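Local coordinates for vacuolar-sorting protein BRO1 (Saccharomyces cerevisiae, PDB 1ZB1) that helps sort cargo proteins into intralumenal vesicles of the multivesicular body and recruits the deubiquitinase DOA4 to endosomes, at residues F156-Y161 with S346-I352; F133-A137 with N151-A155; S257-H263 with F279-S283; Q191-V195 with K213-A217. All coordinates share one frame; numbering follows the deposited sequence.

Contact 1: residues F156-Y161 with S346-I352; sequences FSCFEY and SPTWEKI
The indole of W349 turns an edge toward the ring of Y161, with CD1 of W349 3.3 Å above the phenol plane and over its centre. It is an edge-to-face pair with the planes 54° apart. At the rim of the phenol, E350 OE1 lies 3.5 Å from Y161 CE1. The sulfur of C158 comes obliquely to the six-membered ring of the indole, with C158 SG 3.8 Å from W349 CE3. Y76 makes a further edge-to-face contact with W349.

The polar centre is S157. Its OG stands anti to the backbone N (chi1 179°), pointing across to the loop before helix 349-371. S157 OG donates to P347 O at 2.5 Å, a short bond, with the donor tilted 34° from the carbonyl plane. I352 CD1 lies beside S157 and C158. S346 CB packs against F156 CD2 at 3.5 Å. T348 is the N-cap of helix 349-371: its OG1 accepts from K351 N at 3.1 Å.

Within the Bro1 domain, this contact docks the start of helix 349-371, the last helix modelled, on helix 146-165. One water donates to S157 O and accepts a weak bond from W349 N. Two more bond to Y161 OH; one also accepts weakly from W349 NE1, the other donates weakly to E350 OE1. One direct hydroxyl bond, from S157, thus joins the segments, beside ring packing and weak water bridges.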
# COMPACT_ATOMS: atom_id res chain seq x y z
N PHE A 156 -0.06 -1.18 -4.01
CA PHE A 156 -1.42 -0.69 -4.23
C PHE A 156 -2.15 -1.64 -5.19
O PHE A 156 -3.26 -2.09 -4.91
CB PHE A 156 -1.34 0.74 -4.79
CG PHE A 156 -2.64 1.28 -5.36
CD1 PHE A 156 -3.86 1.02 -4.76
CD2 PHE A 156 -2.61 2.11 -6.48
CE1 PHE A 156 -5.04 1.57 -5.26
CE2 PHE A 156 -3.78 2.67 -7.00
CZ PHE A 156 -5.00 2.40 -6.39
N SER A 157 -1.50 -1.95 -6.31
CA SER A 157 -2.08 -2.84 -7.30
C SER A 157 -2.41 -4.24 -6.73
O SER A 157 -3.47 -4.80 -7.02
CB SER A 157 -1.13 -2.96 -8.49
OG SER A 157 -1.65 -3.83 -9.47
N CYS A 158 -1.49 -4.81 -5.94
CA CYS A 158 -1.71 -6.13 -5.35
C CYS A 158 -2.89 -6.17 -4.37
O CYS A 158 -3.71 -7.09 -4.42
CB CYS A 158 -0.44 -6.62 -4.65
SG CYS A 158 0.96 -6.91 -5.77
N PHE A 159 -2.96 -5.20 -3.46
CA PHE A 159 -4.06 -5.16 -2.49
C PHE A 159 -5.41 -4.93 -3.16
O PHE A 159 -6.44 -5.44 -2.71
CB PHE A 159 -3.83 -4.06 -1.45
CG PHE A 159 -2.81 -4.43 -0.40
CD1 PHE A 159 -2.95 -5.60 0.34
CD2 PHE A 159 -1.73 -3.59 -0.13
CE1 PHE A 159 -2.05 -5.94 1.34
CE2 PHE A 159 -0.81 -3.91 0.88
CZ PHE A 159 -0.97 -5.09 1.61
N GLU A 160 -5.40 -4.15 -4.24
CA GLU A 160 -6.61 -3.86 -4.99
C GLU A 160 -7.15 -5.14 -5.63
O GLU A 160 -8.35 -5.43 -5.55
CB GLU A 160 -6.30 -2.82 -6.08
CG GLU A 160 -7.45 -2.52 -7.02
CD GLU A 160 -7.12 -1.40 -7.99
OE1 GLU A 160 -6.19 -1.57 -8.81
OE2 GLU A 160 -7.80 -0.35 -7.92
N TYR A 161 -6.26 -5.92 -6.24
CA TYR A 161 -6.64 -7.18 -6.88
C TYR A 161 -7.21 -8.14 -5.84
O TYR A 161 -8.19 -8.85 -6.10
CB TYR A 161 -5.43 -7.83 -7.56
CG TYR A 161 -5.74 -9.14 -8.26
CD1 TYR A 161 -6.12 -9.16 -9.60
CD2 TYR A 161 -5.65 -10.35 -7.57
CE1 TYR A 161 -6.41 -10.36 -10.24
CE2 TYR A 161 -5.94 -11.56 -8.20
CZ TYR A 161 -6.32 -11.55 -9.54
OH TYR A 161 -6.58 -12.74 -10.19
N SER A 346 -1.52 2.91 -11.32
CA SER A 346 -1.23 1.54 -10.94
C SER A 346 -1.37 0.54 -12.08
O SER A 346 -2.35 0.57 -12.84
CB SER A 346 -2.13 1.10 -9.79
OG SER A 346 -3.44 0.83 -10.24
N PRO A 347 -0.39 -0.36 -12.22
CA PRO A 347 -0.40 -1.38 -13.27
C PRO A 347 -1.33 -2.49 -12.78
O PRO A 347 -1.74 -2.48 -11.62
CB PRO A 347 1.05 -1.82 -13.32
CG PRO A 347 1.44 -1.76 -11.88
CD PRO A 347 0.84 -0.45 -11.41
N THR A 348 -1.69 -3.43 -13.64
CA THR A 348 -2.56 -4.51 -13.18
C THR A 348 -1.71 -5.57 -12.48
O THR A 348 -0.51 -5.67 -12.74
CB THR A 348 -3.30 -5.19 -14.35
OG1 THR A 348 -2.35 -5.63 -15.32
CG2 THR A 348 -4.28 -4.21 -15.00
N TRP A 349 -2.32 -6.34 -11.57
CA TRP A 349 -1.60 -7.41 -10.88
C TRP A 349 -1.14 -8.37 -11.97
O TRP A 349 -0.04 -8.92 -11.91
CB TRP A 349 -2.52 -8.15 -9.89
CG TRP A 349 -2.06 -9.56 -9.51
CD1 TRP A 349 -2.79 -10.72 -9.61
CD2 TRP A 349 -0.77 -9.95 -9.00
NE1 TRP A 349 -2.04 -11.80 -9.20
CE2 TRP A 349 -0.79 -11.35 -8.82
CE3 TRP A 349 0.41 -9.25 -8.69
CZ2 TRP A 349 0.31 -12.07 -8.33
CZ3 TRP A 349 1.51 -9.97 -8.20
CH2 TRP A 349 1.45 -11.36 -8.03
N GLU A 350 -2.00 -8.56 -12.97
CA GLU A 350 -1.70 -9.44 -14.10
C GLU A 350 -0.38 -9.08 -14.77
O GLU A 350 0.41 -9.97 -15.12
CB GLU A 350 -2.83 -9.39 -15.14
CG GLU A 350 -4.15 -10.02 -14.70
CD GLU A 350 -5.01 -9.11 -13.82
OE1 GLU A 350 -6.19 -9.46 -13.59
OE2 GLU A 350 -4.52 -8.06 -13.36
N LYS A 351 -0.13 -7.79 -14.95
CA LYS A 351 1.10 -7.32 -15.58
C LYS A 351 2.32 -7.45 -14.66
O LYS A 351 3.44 -7.63 -15.13
CB LYS A 351 0.95 -5.86 -16.03
CG LYS A 351 -0.07 -5.68 -17.16
CD LYS A 351 -0.13 -4.23 -17.63
CE LYS A 351 -1.15 -4.06 -18.75
NZ LYS A 351 -1.16 -2.67 -19.29
N ILE A 352 2.10 -7.36 -13.36
CA ILE A 352 3.19 -7.49 -12.40
C ILE A 352 3.64 -8.96 -12.36
O ILE A 352 4.83 -9.26 -12.31
CB ILE A 352 2.74 -7.07 -10.98
CG1 ILE A 352 2.62 -5.54 -10.90
CG2 ILE A 352 3.73 -7.59 -9.94
CD1 ILE A 352 2.01 -5.04 -9.59
O HOH W 1 -4.54 -4.65 -9.68
O HOH W 2 -4.17 -14.35 -9.96
O HOH W 3 -6.93 -12.64 -12.79

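Contact 2: residues F133-A137 with N151-A155; sequences FTQIA and NLTKA
The segments 133-137 and 151-155 run nearly antiparallel, at 166°, with their axes 7.9 Å apart. They belong to helices 118-139 and 146-165, which follow each other in the chain and form an antiparallel helical hairpin of the Bro1 domain.

F133 and K154 make the clearest side-chain pair. K154 CB sits over the centre of the F133 ring, 3.8 Å from the centroid and almost on the ring normal, a CH-pi contact. The lysine chain is extended beyond CG. It carries CD along to F133 CE1, while its amine end leads away from the other helix. I352 of helix 349-371 also touches both F133 and K154.

Small residues let the backbones come close. A155 CB meets T134 CG2 at 3.5 Å and also touches CB of F133. The T134 methyl lies anti to its own carbonyl carbon, which leaves OG1 to bond back to V131 O within its helix. A137 CB packs against L152 CG at 3.7 Å. T134, L152 and A155 also touch helix 176-198.

N151 lies against both F133 and I136. Its amide is turned 37° from the F133 ring plane. ND2 is bonded to N147 O in its own helix; across the contact it lies against a methyl group, I136 CG2. The amide oxygen comes to the edge of the phenyl ring, with N151 OD1 3.4 Å from F133 CD1.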
# COMPACT_ATOMS: atom_id res chain seq x y z
N PHE A 133 6.30 -5.53 -1.10
CA PHE A 133 6.55 -4.37 -1.93
C PHE A 133 6.68 -3.12 -1.04
O PHE A 133 7.49 -2.25 -1.32
CB PHE A 133 5.43 -4.16 -2.97
CG PHE A 133 5.59 -4.97 -4.23
CD1 PHE A 133 6.78 -4.91 -4.98
CD2 PHE A 133 4.55 -5.77 -4.69
CE1 PHE A 133 6.91 -5.63 -6.16
CE2 PHE A 133 4.67 -6.50 -5.88
CZ PHE A 133 5.85 -6.43 -6.62
N THR A 134 5.88 -3.04 0.03
CA THR A 134 5.99 -1.87 0.91
C THR A 134 7.30 -1.93 1.71
O THR A 134 7.85 -0.88 2.08
CB THR A 134 4.79 -1.74 1.90
OG1 THR A 134 4.85 -2.77 2.90
CG2 THR A 134 3.46 -1.85 1.14
N GLN A 135 7.81 -3.13 1.96
CA GLN A 135 9.07 -3.25 2.70
C GLN A 135 10.24 -2.84 1.81
O GLN A 135 11.22 -2.26 2.29
CB GLN A 135 9.25 -4.69 3.21
CG GLN A 135 8.15 -5.13 4.17
CD GLN A 135 8.32 -6.55 4.67
OE1 GLN A 135 8.71 -7.44 3.91
NE2 GLN A 135 8.01 -6.78 5.94
N ILE A 136 10.14 -3.13 0.52
CA ILE A 136 11.19 -2.75 -0.42
C ILE A 136 11.21 -1.22 -0.50
O ILE A 136 12.27 -0.61 -0.50
CB ILE A 136 10.95 -3.38 -1.83
CG1 ILE A 136 11.07 -4.91 -1.75
CG2 ILE A 136 11.98 -2.83 -2.83
CD1 ILE A 136 10.70 -5.64 -3.05
N ALA A 137 10.02 -0.62 -0.54
CA ALA A 137 9.90 0.84 -0.61
C ALA A 137 10.51 1.47 0.63
O ALA A 137 11.21 2.49 0.54
CB ALA A 137 8.43 1.25 -0.73
N ASN A 151 7.50 1.04 -5.94
CA ASN A 151 7.15 -0.14 -5.15
C ASN A 151 5.84 0.02 -4.37
O ASN A 151 5.08 -0.94 -4.22
CB ASN A 151 8.32 -0.51 -4.22
CG ASN A 151 9.38 -1.34 -4.93
OD1 ASN A 151 9.17 -2.53 -5.20
ND2 ASN A 151 10.51 -0.72 -5.26
N LEU A 152 5.55 1.22 -3.89
CA LEU A 152 4.29 1.46 -3.19
C LEU A 152 3.15 1.37 -4.21
O LEU A 152 2.03 0.96 -3.88
CB LEU A 152 4.29 2.83 -2.51
CG LEU A 152 5.12 2.94 -1.22
CD1 LEU A 152 5.24 4.39 -0.81
CD2 LEU A 152 4.44 2.13 -0.11
N THR A 153 3.44 1.76 -5.44
CA THR A 153 2.44 1.71 -6.50
C THR A 153 2.08 0.25 -6.78
O THR A 153 0.91 -0.09 -6.95
CB THR A 153 2.97 2.39 -7.80
OG1 THR A 153 3.11 3.80 -7.56
CG2 THR A 153 2.01 2.17 -8.97
N LYS A 154 3.09 -0.63 -6.80
CA LYS A 154 2.82 -2.04 -7.04
C LYS A 154 2.06 -2.65 -5.85
O LYS A 154 1.17 -3.49 -6.04
CB LYS A 154 4.13 -2.81 -7.29
CG LYS A 154 4.74 -2.52 -8.66
CD LYS A 154 6.04 -3.26 -8.87
CE LYS A 154 6.60 -3.02 -10.26
NZ LYS A 154 7.93 -3.68 -10.44
N ALA A 155 2.40 -2.24 -4.63
CA ALA A 155 1.70 -2.76 -3.46
C ALA A 155 0.22 -2.42 -3.61
O ALA A 155 -0.64 -3.28 -3.40
CB ALA A 155 2.25 -2.13 -2.17

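Contact 3: residues S257-H263 with F279-S283; sequences SLSAYYH and FLDFS
S257 and S283 hold the tight end of this contact, where their CA atoms are only 4.3 Å apart. Each serine OG donates to the other residue's carbonyl: S283 OG to S257 O at 2.8 Å, and S257 OG to S283 O at 2.9 Å. Both hydroxyls stand anti to their own backbone N, which brings them across to the opposite helix. Both donors sit above the carbonyl plane, more than 40° out of it. S257 O also accepts the helix bond from Y261 N, so two donors share it.

A260 continues the close packing. Its CB lies 3.7 Å from S283 CB and 3.6 Å from F282 CD2, at the edge of that ring. The segments sit on helices 242-269 and 275-290, an antiparallel pair (162°) in the helical Bro1 domain, with axes 7.8 Å apart. Helix 303-322 packs on the side of Y261 and S283, and F306 meets the Y261 ring edge-to-face.

The looser part is made by larger side chains; H263 and Y261 are partly exposed, while F279 and L280 are buried. The Y261 ring meets L280 with its edge, Y261 CD1 3.8 Å from L280 CD1. H263 turns its edge to the face of F279, with planes at 66° and H263 ND1 3.4 Å above the centre of the phenyl ring.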
# COMPACT_ATOMS: atom_id res chain seq x y z
N SER A 257 -3.73 21.86 4.06
CA SER A 257 -3.10 23.13 4.41
C SER A 257 -2.01 23.49 3.41
O SER A 257 -1.94 24.62 2.93
CB SER A 257 -2.48 23.05 5.81
OG SER A 257 -1.70 24.21 6.09
N LEU A 258 -1.16 22.51 3.11
CA LEU A 258 -0.06 22.71 2.17
C LEU A 258 -0.58 23.12 0.80
O LEU A 258 0.04 23.92 0.10
CB LEU A 258 0.76 21.42 2.05
CG LEU A 258 2.20 21.59 1.54
CD1 LEU A 258 3.00 22.36 2.58
CD2 LEU A 258 2.83 20.22 1.30
N SER A 259 -1.72 22.55 0.43
CA SER A 259 -2.35 22.84 -0.86
C SER A 259 -2.81 24.30 -0.93
O SER A 259 -2.56 24.99 -1.92
CB SER A 259 -3.54 21.92 -1.07
OG SER A 259 -4.15 22.16 -2.32
N ALA A 260 -3.50 24.75 0.11
CA ALA A 260 -4.00 26.12 0.18
C ALA A 260 -2.84 27.11 0.19
O ALA A 260 -2.89 28.15 -0.46
CB ALA A 260 -4.85 26.30 1.43
N TYR A 261 -1.78 26.78 0.92
CA TYR A 261 -0.60 27.62 1.01
C TYR A 261 -0.02 27.88 -0.38
O TYR A 261 0.16 29.03 -0.79
CB TYR A 261 0.45 26.97 1.91
CG TYR A 261 1.83 27.59 1.84
CD1 TYR A 261 2.03 28.94 2.14
CD2 TYR A 261 2.94 26.82 1.50
CE1 TYR A 261 3.31 29.51 2.10
CE2 TYR A 261 4.21 27.37 1.46
CZ TYR A 261 4.39 28.72 1.76
OH TYR A 261 5.65 29.26 1.72
N TYR A 262 0.28 26.81 -1.11
CA TYR A 262 0.87 26.96 -2.43
C TYR A 262 -0.06 27.66 -3.42
O TYR A 262 0.42 28.41 -4.27
CB TYR A 262 1.34 25.61 -2.96
CG TYR A 262 2.69 25.24 -2.39
CD1 TYR A 262 3.85 25.83 -2.88
CD2 TYR A 262 2.80 24.35 -1.32
CE1 TYR A 262 5.09 25.55 -2.32
CE2 TYR A 262 4.03 24.07 -0.75
CZ TYR A 262 5.17 24.67 -1.25
OH TYR A 262 6.39 24.40 -0.68
N HIS A 263 -1.36 27.44 -3.31
CA HIS A 263 -2.29 28.11 -4.21
C HIS A 263 -2.26 29.61 -3.89
O HIS A 263 -2.47 30.45 -4.76
CB HIS A 263 -3.71 27.56 -4.04
CG HIS A 263 -4.72 28.21 -4.94
ND1 HIS A 263 -5.61 29.16 -4.49
CD2 HIS A 263 -4.95 28.07 -6.26
CE1 HIS A 263 -6.36 29.58 -5.50
NE2 HIS A 263 -5.98 28.93 -6.59
N PHE A 279 -6.78 32.58 1.14
CA PHE A 279 -6.31 31.20 1.08
C PHE A 279 -5.23 30.91 2.12
O PHE A 279 -5.12 29.77 2.58
CB PHE A 279 -5.80 30.87 -0.33
CG PHE A 279 -6.87 30.33 -1.22
CD1 PHE A 279 -7.26 29.00 -1.13
CD2 PHE A 279 -7.52 31.16 -2.13
CE1 PHE A 279 -8.29 28.49 -1.92
CE2 PHE A 279 -8.55 30.67 -2.93
CZ PHE A 279 -8.94 29.33 -2.83
N LEU A 280 -4.45 31.91 2.49
CA LEU A 280 -3.43 31.71 3.51
C LEU A 280 -4.17 31.57 4.83
O LEU A 280 -3.73 30.86 5.74
CB LEU A 280 -2.47 32.91 3.56
CG LEU A 280 -1.30 32.87 2.58
CD1 LEU A 280 -0.28 31.84 3.04
CD2 LEU A 280 -1.79 32.55 1.18
N ASP A 281 -5.31 32.24 4.91
CA ASP A 281 -6.18 32.20 6.08
C ASP A 281 -6.66 30.76 6.23
O ASP A 281 -6.53 30.16 7.29
CB ASP A 281 -7.37 33.14 5.86
CG ASP A 281 -8.05 33.55 7.15
OD1 ASP A 281 -8.56 32.66 7.87
OD2 ASP A 281 -8.07 34.76 7.44
N PHE A 282 -7.19 30.22 5.13
CA PHE A 282 -7.69 28.85 5.11
C PHE A 282 -6.59 27.85 5.44
O PHE A 282 -6.81 26.88 6.17
CB PHE A 282 -8.29 28.52 3.74
CG PHE A 282 -8.79 27.11 3.62
CD1 PHE A 282 -9.90 26.69 4.35
CD2 PHE A 282 -8.16 26.20 2.78
CE1 PHE A 282 -10.37 25.38 4.24
CE2 PHE A 282 -8.62 24.89 2.66
CZ PHE A 282 -9.72 24.48 3.40
N SER A 283 -5.40 28.09 4.88
CA SER A 283 -4.26 27.22 5.12
C SER A 283 -3.95 27.11 6.61
O SER A 283 -3.75 26.02 7.13
CB SER A 283 -3.03 27.75 4.37
OG SER A 283 -1.92 26.90 4.56

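Contact 4: residues Q191-V195 with K213-A217; sequences QELFV and KLSRA
Segments 191-195 and 213-217 run antiparallel at 155°, with axes 9.3 Å apart. The closest CA atoms in the register, V195 and L214, are 6.4 Å apart. The segments lie on helices 176-198 and 208-230, consecutive helices of the Bro1 domain, and side chains fill the gap between them.

L214 carries most of the apolar contact. L214 CD1 comes to the edge of the F194 ring, 3.7 Å from F194 CE2. V195 CG2 lies 3.8 Å from L214 CB, the two side chains sliding past each other in opposite directions. V195 CG1 touches S215 OG, which is bonded to I211 O in its own helix.

Q191 crosses L214 at about a right angle. Its chain bends at chi2 (69°), and this turn lays the amide beside L214 O. NE2 donates to L214 O at 3.1 Å with an N-H...O angle of 155°, and this oxygen lies near the amide plane. A217 CB packs against Q191 NE2 at 3.7 Å.

The same amide is also held by the loop that passes nearby: OE1 accepts from A343 N, and NE2 makes a weak bond to L341 O. Q191 thus joins three parts of the chain through one buried amide. Both ends of the amide have polar partners, which fixes its rotation amid a largely apolar interface.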
# COMPACT_ATOMS: atom_id res chain seq x y z
N GLN A 191 1.49 8.80 -3.52
CA GLN A 191 1.21 10.18 -3.92
C GLN A 191 1.99 11.14 -3.01
O GLN A 191 2.61 12.09 -3.48
CB GLN A 191 -0.30 10.47 -3.81
CG GLN A 191 -0.73 11.92 -4.14
CD GLN A 191 -0.57 12.27 -5.61
OE1 GLN A 191 -0.57 11.39 -6.47
NE2 GLN A 191 -0.46 13.57 -5.91
N GLU A 192 1.95 10.87 -1.71
CA GLU A 192 2.65 11.69 -0.74
C GLU A 192 4.15 11.77 -1.05
O GLU A 192 4.74 12.86 -1.02
CB GLU A 192 2.43 11.15 0.67
CG GLU A 192 3.31 11.77 1.73
CD GLU A 192 2.99 11.28 3.13
OE1 GLU A 192 2.59 10.10 3.28
OE2 GLU A 192 3.14 12.07 4.09
N LEU A 193 4.77 10.63 -1.35
CA LEU A 193 6.20 10.62 -1.67
C LEU A 193 6.48 11.39 -2.96
O LEU A 193 7.56 11.98 -3.13
CB LEU A 193 6.69 9.17 -1.80
CG LEU A 193 7.56 8.60 -0.67
CD1 LEU A 193 7.09 9.11 0.68
CD2 LEU A 193 7.53 7.08 -0.72
N PHE A 194 5.51 11.41 -3.88
CA PHE A 194 5.68 12.13 -5.14
C PHE A 194 5.76 13.63 -4.85
O PHE A 194 6.59 14.34 -5.43
CB PHE A 194 4.50 11.84 -6.08
CG PHE A 194 4.68 12.40 -7.46
CD1 PHE A 194 5.58 11.81 -8.35
CD2 PHE A 194 3.98 13.52 -7.88
CE1 PHE A 194 5.78 12.33 -9.63
CE2 PHE A 194 4.16 14.05 -9.16
CZ PHE A 194 5.07 13.46 -10.03
N VAL A 195 4.90 14.10 -3.95
CA VAL A 195 4.90 15.51 -3.57
C VAL A 195 6.25 15.86 -2.93
O VAL A 195 6.89 16.85 -3.31
CB VAL A 195 3.78 15.82 -2.55
CG1 VAL A 195 3.96 17.22 -1.99
CG2 VAL A 195 2.42 15.69 -3.21
N LYS A 213 -1.91 21.35 -6.50
CA LYS A 213 -2.80 20.32 -7.04
C LYS A 213 -2.43 18.93 -6.53
O LYS A 213 -3.31 18.15 -6.17
CB LYS A 213 -2.77 20.35 -8.57
CG LYS A 213 -3.02 21.73 -9.15
CD LYS A 213 -2.89 21.78 -10.66
CE LYS A 213 -4.13 21.23 -11.35
NZ LYS A 213 -4.13 21.58 -12.79
N LEU A 214 -1.14 18.62 -6.53
CA LEU A 214 -0.66 17.32 -6.07
C LEU A 214 -0.92 17.15 -4.57
O LEU A 214 -1.21 16.04 -4.11
CB LEU A 214 0.84 17.18 -6.35
CG LEU A 214 1.23 17.10 -7.82
CD1 LEU A 214 2.74 17.21 -7.96
CD2 LEU A 214 0.72 15.79 -8.41
N SER A 215 -0.80 18.24 -3.82
CA SER A 215 -1.03 18.21 -2.39
C SER A 215 -2.50 17.96 -2.12
O SER A 215 -2.84 17.23 -1.19
CB SER A 215 -0.60 19.54 -1.75
OG SER A 215 0.80 19.66 -1.73
N ARG A 216 -3.37 18.56 -2.92
CA ARG A 216 -4.79 18.37 -2.72
C ARG A 216 -5.14 16.90 -2.92
O ARG A 216 -5.95 16.34 -2.18
CB ARG A 216 -5.61 19.22 -3.70
CG ARG A 216 -7.10 19.15 -3.42
CD ARG A 216 -7.41 19.67 -2.02
NE ARG A 216 -8.69 19.19 -1.51
CZ ARG A 216 -9.87 19.45 -2.07
NH1 ARG A 216 -9.94 20.18 -3.18
NH2 ARG A 216 -10.98 18.97 -1.53
N ALA A 217 -4.52 16.28 -3.92
CA ALA A 217 -4.77 14.87 -4.19
C ALA A 217 -4.32 14.01 -3.00
O ALA A 217 -5.00 13.05 -2.63
CB ALA A 217 -4.05 14.44 -5.47

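In the fold
All four contacts lie in the Bro1 domain and are made mainly by helices. Contacts 1 and 2 share helix 146-165 and have centres 11 Å apart; C158 of one packs on F133 of the other. Contact 2 touches contact 4 through L152 and L193, with centres 17 Å apart. Contact 4 in turn touches contact 3 through S215, R216, L258 and S259, at 14 Å between centres. Contacts 2, 4 and 3 follow in that order along the chain, each between consecutive helices. Contact 1 joins far-apart parts and encloses contacts 3 and 4 in its loop. The start of helix 349-371 is thereby brought back to the middle of the elongated domain.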